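Local structure of bifunctional GH43-CE protein (Bacteroides eggerthii, 6MLY) at residues I310-F319 with F505-K513. The protein is a bifunctional enzyme that joins a family 43 glycoside hydrolase, probably a xylosidase, to a carbohydrate esterase, the two probably acting together on complex arabinoxylans. Residues are numbered along the deposited sequence; the frame is centred on the assembly and turned at random.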
loop_
_atom_site.group_PDB
_atom_site.type_symbol
_atom_site.label_atom_id
_atom_site.label_comp_id
_atom_site.label_asym_id
_atom_site.label_seq_id
_atom_site.Cartn_x
_atom_site.Cartn_y
_atom_site.Cartn_z
ATOM N N ILE A 310 1.645 14.935 13.290
ATOM C CA ILE A 310 0.261 15.357 13.436
ATOM C C ILE A 310 0.202 16.385 14.563
ATOM O O ILE A 310 0.586 16.068 15.687
ATOM C CB ILE A 310 -0.667 14.150 13.692
ATOM C CG1 ILE A 310 -0.500 13.073 12.615
ATOM C CG2 ILE A 310 -2.118 14.597 13.823
ATOM C CD1 ILE A 310 -1.283 11.800 12.875
ATOM N N PRO A 311 -0.280 17.605 14.266
ATOM C CA PRO A 311 -0.879 17.985 12.992
ATOM C C PRO A 311 -0.014 18.887 12.086
ATOM O O PRO A 311 -0.558 19.636 11.276
ATOM C CB PRO A 311 -2.140 18.729 13.462
ATOM C CG PRO A 311 -1.677 19.493 14.678
ATOM C CD PRO A 311 -0.552 18.658 15.258
ATOM N N GLY A 312 1.317 18.768 12.187
ATOM C CA GLY A 312 2.267 19.709 11.557
ATOM C C GLY A 312 2.338 19.568 10.041
ATOM O O GLY A 312 2.246 20.564 9.313
ATOM N N ILE A 313 2.507 18.322 9.576
ATOM C CA ILE A 313 2.734 17.987 8.158
ATOM C C ILE A 313 1.480 17.333 7.557
ATOM O O ILE A 313 1.227 17.460 6.354
ATOM C CB ILE A 313 3.959 17.062 8.013
ATOM C CG1 ILE A 313 5.126 17.481 8.914
ATOM C CG2 ILE A 313 4.378 16.950 6.553
ATOM C CD1 ILE A 313 5.756 18.794 8.543
ATOM N N VAL A 314 0.743 16.586 8.388
ATOM C CA VAL A 314 -0.552 15.959 8.032
ATOM C C VAL A 314 -1.505 16.139 9.216
ATOM O O VAL A 314 -1.102 15.956 10.359
ATOM C CB VAL A 314 -0.400 14.468 7.679
ATOM C CG1 VAL A 314 0.366 14.260 6.385
ATOM C CG2 VAL A 314 0.243 13.676 8.806
ATOM N N ALA A 315 -2.758 16.502 8.931
ATOM C CA ALA A 315 -3.768 16.674 9.970
ATOM C C ALA A 315 -5.131 16.182 9.469
ATOM O O ALA A 315 -5.390 16.182 8.262
ATOM C CB ALA A 315 -3.820 18.119 10.389
ATOM N N SER A 316 -5.983 15.747 10.411
ATOM C CA SER A 316 -7.396 15.439 10.148
ATOM C C SER A 316 -8.140 16.744 9.848
ATOM O O SER A 316 -7.680 17.812 10.258
ATOM C CB SER A 316 -8.032 14.722 11.319
ATOM O OG SER A 316 -7.359 13.505 11.605
ATOM N N ASP A 317 -9.274 16.647 9.142
ATOM C CA ASP A 317 -10.110 17.805 8.823
ATOM C C ASP A 317 -11.585 17.411 8.917
ATOM O O ASP A 317 -12.046 16.555 8.172
ATOM C CB ASP A 317 -9.803 18.364 7.428
ATOM C CG ASP A 317 -10.102 19.848 7.258
ATOM O OD1 ASP A 317 -10.774 20.430 8.139
ATOM O OD2 ASP A 317 -9.652 20.420 6.246
ATOM N N ASP A 318 -12.310 18.069 9.827
ATOM C CA ASP A 318 -13.741 17.843 10.034
ATOM C C ASP A 318 -14.551 18.643 9.002
ATOM O O ASP A 318 -15.783 18.526 8.951
ATOM C CB ASP A 318 -14.149 18.186 11.473
ATOM C CG ASP A 318 -13.951 19.641 11.877
ATOM O OD1 ASP A 318 -13.333 20.392 11.100
ATOM O OD2 ASP A 318 -14.416 20.013 12.972
ATOM N N PHE A 319 -13.852 19.461 8.202
ATOM C CA PHE A 319 -14.420 20.322 7.156
ATOM C C PHE A 319 -15.442 21.294 7.765
ATOM O O PHE A 319 -16.415 21.683 7.112
ATOM C CB PHE A 319 -14.963 19.476 6.002
ATOM C CG PHE A 319 -13.890 18.777 5.204
ATOM C CD1 PHE A 319 -12.920 19.505 4.532
ATOM C CD2 PHE A 319 -13.838 17.394 5.130
ATOM C CE1 PHE A 319 -11.927 18.866 3.805
ATOM C CE2 PHE A 319 -12.846 16.756 4.400
ATOM C CZ PHE A 319 -11.895 17.493 3.736
ATOM N N PHE A 505 -17.897 14.954 1.425
ATOM C CA PHE A 505 -17.000 14.336 2.402
ATOM C C PHE A 505 -17.191 15.033 3.752
ATOM O O PHE A 505 -16.981 16.248 3.849
ATOM C CB PHE A 505 -15.535 14.470 1.980
ATOM C CG PHE A 505 -15.152 13.749 0.713
ATOM C CD1 PHE A 505 -14.407 12.581 0.758
ATOM C CD2 PHE A 505 -15.511 14.251 -0.528
ATOM C CE1 PHE A 505 -14.030 11.933 -0.407
ATOM C CE2 PHE A 505 -15.143 13.594 -1.692
ATOM C CZ PHE A 505 -14.404 12.436 -1.630
ATOM N N ASP A 506 -17.597 14.271 4.778
ATOM C CA ASP A 506 -17.841 14.836 6.112
ATOM C C ASP A 506 -16.501 15.210 6.759
ATOM O O ASP A 506 -16.383 16.277 7.368
ATOM C CB ASP A 506 -18.639 13.884 7.012
ATOM C CG ASP A 506 -19.093 14.509 8.325
ATOM O OD1 ASP A 506 -19.174 15.759 8.394
ATOM O OD2 ASP A 506 -19.356 13.745 9.274
ATOM N N TYR A 507 -15.510 14.316 6.621
ATOM C CA TYR A 507 -14.210 14.466 7.258
ATOM C C TYR A 507 -13.139 13.667 6.502
ATOM O O TYR A 507 -13.439 12.780 5.703
ATOM C CB TYR A 507 -14.277 14.040 8.731
ATOM C CG TYR A 507 -14.453 12.563 8.985
ATOM C CD1 TYR A 507 -13.374 11.693 8.975
ATOM C CD2 TYR A 507 -15.701 12.033 9.267
ATOM C CE1 TYR A 507 -13.530 10.337 9.222
ATOM C CE2 TYR A 507 -15.875 10.680 9.513
ATOM C CZ TYR A 507 -14.787 9.826 9.490
ATOM O OH TYR A 507 -14.965 8.490 9.728
ATOM N N PHE A 508 -11.878 14.036 6.754
ATOM C CA PHE A 508 -10.722 13.181 6.527
ATOM C C PHE A 508 -10.023 12.998 7.875
ATOM O O PHE A 508 -9.926 13.936 8.651
ATOM C CB PHE A 508 -9.780 13.774 5.476
ATOM C CG PHE A 508 -8.451 13.068 5.348
ATOM C CD1 PHE A 508 -8.274 12.037 4.437
ATOM C CD2 PHE A 508 -7.375 13.432 6.141
ATOM C CE1 PHE A 508 -7.055 11.386 4.325
ATOM C CE2 PHE A 508 -6.157 12.782 6.027
ATOM C CZ PHE A 508 -5.999 11.756 5.123
ATOM N N LYS A 509 -9.570 11.773 8.145
ATOM C CA LYS A 509 -8.945 11.434 9.410
ATOM C C LYS A 509 -7.661 10.665 9.107
ATOM O O LYS A 509 -7.669 9.783 8.252
ATOM C CB LYS A 509 -9.904 10.613 10.281
ATOM C CG LYS A 509 -9.881 10.950 11.766
ATOM C CD LYS A 509 -9.280 9.869 12.635
ATOM C CE LYS A 509 -10.225 8.713 12.859
ATOM N NZ LYS A 509 -9.744 7.843 13.956
ATOM N N ILE A 510 -6.576 11.029 9.800
ATOM C CA ILE A 510 -5.276 10.393 9.627
ATOM C C ILE A 510 -4.652 10.154 11.006
ATOM O O ILE A 510 -4.719 11.016 11.891
ATOM C CB ILE A 510 -4.357 11.225 8.712
ATOM C CG1 ILE A 510 -3.093 10.449 8.336
ATOM C CG2 ILE A 510 -4.026 12.575 9.338
ATOM C CD1 ILE A 510 -2.283 11.084 7.234
ATOM N N GLU A 511 -4.022 8.982 11.149
ATOM C CA GLU A 511 -3.433 8.518 12.400
ATOM C C GLU A 511 -2.155 7.728 12.088
ATOM O O GLU A 511 -2.042 7.095 11.037
ATOM C CB GLU A 511 -4.461 7.696 13.183
ATOM C CG GLU A 511 -5.200 6.668 12.336
ATOM C CD GLU A 511 -6.498 6.142 12.925
ATOM O OE1 GLU A 511 -6.968 6.704 13.938
ATOM O OE2 GLU A 511 -7.044 5.171 12.358
ATOM N N ASP A 512 -1.190 7.792 13.014
ATOM C CA ASP A 512 0.125 7.148 12.863
ATOM C C ASP A 512 0.075 5.735 13.460
ATOM O O ASP A 512 1.105 5.064 13.565
ATOM C CB ASP A 512 1.247 7.985 13.487
ATOM C CG ASP A 512 0.991 8.437 14.918
ATOM O OD1 ASP A 512 0.689 7.577 15.769
ATOM O OD2 ASP A 512 1.108 9.655 15.169
ATOM N N LYS A 513 -1.127 5.313 13.864
ATOM C CA LYS A 513 -1.401 3.950 14.266
ATOM C C LYS A 513 -1.665 3.107 13.011
ATOM O O LYS A 513 -1.788 3.631 11.898
ATOM C CB LYS A 513 -2.588 3.918 15.235
HETATM O O HOH W 1 -17.475 16.434 10.201
#
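Asp317 and Phe508 form a single antiparallel, hydrogen-bonded bridge: Asp317 N donates to Phe508 O at 2.8 Å (N-H...O 165°), and Phe508 N returns a bond to Asp317 O at 2.9 Å. With OG anti to its carbonyl carbon (chi1 -59°), Ser316 brings the hydroxyl to Ile510 N, which donates to it at 3.2 Å, a side-chain acceptor where the backbone pairing ends. The tight side is apolar: Ile510 runs its extended CG1 branch across Val314 at about a right angle, CD1 lying 3.9 Å from Val314 CB, while Phe319 CE2 approaches Phe505 CB (4.3 Å) and Phe508 CB (4.4 Å). The 310-319 loop thus flanks strand 502-511 of the concanavalin A-like domain, and Phe505, Phe508 and Ile510 reach strand 488-491 of its other sheet. Phe319 N donates to Asp317 OD1 in an Asx turn, and Asp317 CB lies over the Phe319 ring centre; the carboxylate also bridges to Arg321 and accepts from Trp332 NE1. An alanine at Phe319 would probably open a gap beside both CB atoms and leave Asp317 CB without its ring. The solvent side is looser: Ile310 CD1 rests 3.7 Å from Ile510 O and 3.9 Å from Asp512 OD2, and Lys509 bends along the exposed edge to a salt bridge with Glu511.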